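PDB 5URP: toxin 2A from Paenibacillus larvae, which is a toxin and virulence factor of the ADP-ribosyltransferase exoenzyme family, and so probably transfers ADP-ribose from NAD to a host target protein. Local coordinates for residues K205-G210 and R214-A219. Residues are numbered along the deposited sequence; the frame is centred on the assembly and turned at random.
Sequences KIIVNG and RLKVEA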
ATOM      1  N   LYS A 205      14.367   5.517   8.873  1.00 29.30           N
ATOM      2  CA  LYS A 205      14.753   6.197  10.104  1.00 28.07           C
ATOM      3  C   LYS A 205      13.674   5.996  11.154  1.00 29.86           C
ATOM      4  O   LYS A 205      12.542   5.640  10.838  1.00 27.72           O
ATOM      5  CB  LYS A 205      14.977   7.688   9.882  1.00 30.39           C
ATOM      6  CG  LYS A 205      13.714   8.434   9.514  1.00 30.55           C
ATOM      7  CD  LYS A 205      13.950   9.925   9.238  1.00 36.57           C
ATOM      8  CE  LYS A 205      12.687  10.545   8.610  1.00 44.75           C
ATOM      9  NZ  LYS A 205      12.832  11.983   8.248  1.00 55.89           N
ATOM     10  N   ILE A 206      14.049   6.237  12.408  1.00 27.62           N
ATOM     11  CA  ILE A 206      13.088   6.234  13.506  1.00 27.08           C
ATOM     12  C   ILE A 206      12.423   7.596  13.561  1.00 28.56           C
ATOM     13  O   ILE A 206      13.108   8.625  13.535  1.00 29.33           O
ATOM     14  CB  ILE A 206      13.763   5.922  14.849  1.00 30.67           C
ATOM     15  CG1 ILE A 206      14.361   4.510  14.879  1.00 30.91           C
ATOM     16  CG2 ILE A 206      12.726   6.111  15.998  1.00 28.04           C
ATOM     17  CD1 ILE A 206      15.257   4.233  16.127  1.00 33.13           C
ATOM     18  N   ILE A 207      11.096   7.601  13.666  1.00 26.44           N
ATOM     19  CA  ILE A 207      10.337   8.807  13.957  1.00 25.51           C
ATOM     20  C   ILE A 207       9.669   8.644  15.324  1.00 25.57           C
ATOM     21  O   ILE A 207       9.417   7.531  15.798  1.00 26.80           O
ATOM     22  CB  ILE A 207       9.315   9.127  12.861  1.00 25.27           C
ATOM     23  CG1 ILE A 207       8.355   7.973  12.615  1.00 24.02           C
ATOM     24  CG2 ILE A 207      10.045   9.497  11.536  1.00 26.06           C
ATOM     25  CD1 ILE A 207       7.226   8.344  11.671  1.00 24.97           C
ATOM     26  N   VAL A 208       9.387   9.776  15.963  1.00 28.47           N
ATOM     27  CA  VAL A 208       8.967   9.760  17.369  1.00 28.43           C
ATOM     28  C   VAL A 208       7.705  10.556  17.611  1.00 31.31           C
ATOM     29  O   VAL A 208       7.330  10.794  18.774  1.00 29.60           O
ATOM     30  CB  VAL A 208      10.090  10.284  18.272  1.00 31.21           C
ATOM     31  CG1 VAL A 208      11.317   9.445  18.085  1.00 32.67           C
ATOM     32  CG2 VAL A 208      10.415  11.724  17.966  1.00 34.35           C
ATOM     33  N   ASN A 209       7.017  10.944  16.549  1.00 30.90           N
ATOM     34  CA  ASN A 209       5.823  11.746  16.771  1.00 30.51           C
ATOM     35  C   ASN A 209       4.670  10.870  17.250  1.00 30.40           C
ATOM     36  O   ASN A 209       4.662   9.645  17.095  1.00 30.39           O
ATOM     37  CB  ASN A 209       5.431  12.535  15.516  1.00 28.84           C
ATOM     38  CG  ASN A 209       4.976  11.661  14.362  1.00 28.14           C
ATOM     39  OD1 ASN A 209       5.454  10.546  14.171  1.00 29.68           O
ATOM     40  ND2 ASN A 209       4.055  12.182  13.566  1.00 28.18           N
ATOM     41  N   GLY A 210       3.697  11.530  17.865  1.00 29.88           N
ATOM     42  CA  GLY A 210       2.643  10.844  18.583  1.00 30.23           C
ATOM     43  C   GLY A 210       3.179  10.173  19.831  1.00 28.37           C
ATOM     44  O   GLY A 210       4.247  10.510  20.370  1.00 30.52           O
ATOM     45  N   ARG A 214       8.075   4.969  15.673  1.00 26.26           N
ATOM     46  CA  ARG A 214       7.859   4.108  14.529  1.00 25.43           C
ATOM     47  C   ARG A 214       9.091   4.123  13.642  1.00 26.44           C
ATOM     48  O   ARG A 214       9.951   5.001  13.737  1.00 25.61           O
ATOM     49  CB  ARG A 214       6.648   4.549  13.684  1.00 26.17           C
ATOM     50  CG  ARG A 214       5.320   4.473  14.416  1.00 28.64           C
ATOM     51  CD  ARG A 214       4.204   5.080  13.608  1.00 28.70           C
ATOM     52  NE  ARG A 214       4.306   6.531  13.513  1.00 26.82           N
ATOM     53  CZ  ARG A 214       3.534   7.267  12.723  1.00 25.81           C
ATOM     54  NH1 ARG A 214       2.628   6.681  11.945  1.00 24.06           N
ATOM     55  NH2 ARG A 214       3.670   8.587  12.706  1.00 24.23           N
ATOM     56  N   LEU A 215       9.171   3.125  12.783  1.00 25.20           N
ATOM     57  CA  LEU A 215      10.160   3.119  11.720  1.00 27.07           C
ATOM     58  C   LEU A 215       9.513   3.679  10.461  1.00 25.60           C
ATOM     59  O   LEU A 215       8.497   3.151  10.005  1.00 28.13           O
ATOM     60  CB  LEU A 215      10.668   1.703  11.473  1.00 27.70           C
ATOM     61  CG  LEU A 215      12.028   1.545  10.850  1.00 33.03           C
ATOM     62  CD1 LEU A 215      13.124   1.994  11.828  1.00 30.02           C
ATOM     63  CD2 LEU A 215      12.148   0.082  10.517  1.00 35.94           C
ATOM     64  N   LYS A 216      10.111   4.722   9.892  1.00 23.11           N
ATOM     65  CA  LYS A 216       9.613   5.347   8.683  1.00 22.41           C
ATOM     66  C   LYS A 216      10.453   4.889   7.502  1.00 23.71           C
ATOM     67  O   LYS A 216      11.680   4.979   7.554  1.00 24.95           O
ATOM     68  CB  LYS A 216       9.646   6.871   8.759  1.00 24.67           C
ATOM     69  CG  LYS A 216       8.831   7.458   7.592  1.00 25.36           C
ATOM     70  CD  LYS A 216       8.837   8.950   7.514  1.00 34.57           C
ATOM     71  CE  LYS A 216       8.071   9.401   6.245  1.00 36.79           C
ATOM     72  NZ  LYS A 216       8.269  10.845   5.980  1.00 48.48           N
ATOM     73  N   VAL A 217       9.783   4.416   6.459  1.00 23.11           N
ATOM     74  CA  VAL A 217      10.415   3.905   5.245  1.00 22.40           C
ATOM     75  C   VAL A 217      10.000   4.830   4.113  1.00 22.64           C
ATOM     76  O   VAL A 217       8.806   4.988   3.856  1.00 24.79           O
ATOM     77  CB  VAL A 217       9.965   2.473   4.952  1.00 23.20           C
ATOM     78  CG1 VAL A 217      10.561   1.969   3.618  1.00 23.75           C
ATOM     79  CG2 VAL A 217      10.329   1.567   6.145  1.00 25.40           C
ATOM     80  N   GLU A 218      10.966   5.444   3.446  1.00 23.47           N
ATOM     81  CA  GLU A 218      10.680   6.307   2.305  1.00 26.92           C
ATOM     82  C   GLU A 218      11.115   5.537   1.067  1.00 24.56           C
ATOM     83  O   GLU A 218      12.267   5.116   0.986  1.00 24.21           O
ATOM     84  CB  GLU A 218      11.389   7.658   2.428  1.00 26.67           C
ATOM     85  CG  GLU A 218      10.799   8.438   3.586  1.00 28.87           C
ATOM     86  CD  GLU A 218      11.613   9.620   4.051  1.00 39.83           C
ATOM     87  OE1 GLU A 218      12.556  10.023   3.362  1.00 42.81           O
ATOM     88  OE2 GLU A 218      11.262  10.167   5.128  1.00 47.01           O
ATOM     89  N   ALA A 219      10.185   5.332   0.146  1.00 22.57           N
ATOM     90  CA  ALA A 219      10.429   4.446  -0.991  1.00 22.43           C
ATOM     91  C   ALA A 219       9.765   4.993  -2.246  1.00 24.77           C
ATOM     92  O   ALA A 219       8.895   5.864  -2.197  1.00 23.72           O
ATOM     93  CB  ALA A 219       9.909   3.039  -0.727  1.00 23.00           C
TER
HETATM   94  O   HOH W   1      13.852  11.669   5.629  1.00 57.71           O
HETATM   95  O   HOH W   2       6.013   7.821  15.429  1.00 26.01           O
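Lys205 pairs with Lys216 and Ile207 with Arg214 as antiparallel hydrogen-bonded pairs, each closed by two backbone bonds. The straightest runs from Lys216 N to Lys205 O, 2.8 Å long with 171° at the hydrogen and almost in line with the carbonyl. Between these two pairs lies the non-hydrogen-bonded pair Ile206–Leu215, where Ile206 CA sits 3.4 Å from Arg214 O in a CA-H...O contact.

Among the side-chain polar contacts, Arg214 NH2 donates to Asn209 OD1 at 3.0 Å. The oxygen lies in the guanidinium plane at its edge, although the donor is tilted from the amide's own carbonyl plane; amide and guanidinium planes stand 29° apart. A bend in the arginine chain (chi3 -71°) turns this group toward Asn209. A water accepts from Arg214 NE and lies within hydrogen-bonding distance of Asn209 O, to which it probably donates.

Segments 205-210 and 214-219 include the adjoining ends of strands 197-207 and 214-221, a beta hairpin in the mixed five-stranded sheet of the ADP-ribosyltransferase domain; on its other side, 214-221 bonds to strand 164-170.

Charge interactions gather on Glu218 OE2, which is shared by both lysine ammonium groups in a salt-bridge network. Lys216 NZ meets it at 3.2 Å from above the carboxylate plane and also forms a salt bridge with Glu167. The bridge from Lys205 NZ is long, 3.9 Å, but is supplemented by a water that accepts from NZ and donates to OE2.

Van der Waals contacts occur on both faces. Ile207 CD1 lies obliquely 3.7 Å from Arg214 NH2, while its CG2 branch reaches Lys216 CB. On the face of Ile206 and Leu215, Ile206 CG1 makes an apolar approach to Leu215 CD1 at 4.1 Å, and both residues touch Ala131 of helix 128-138.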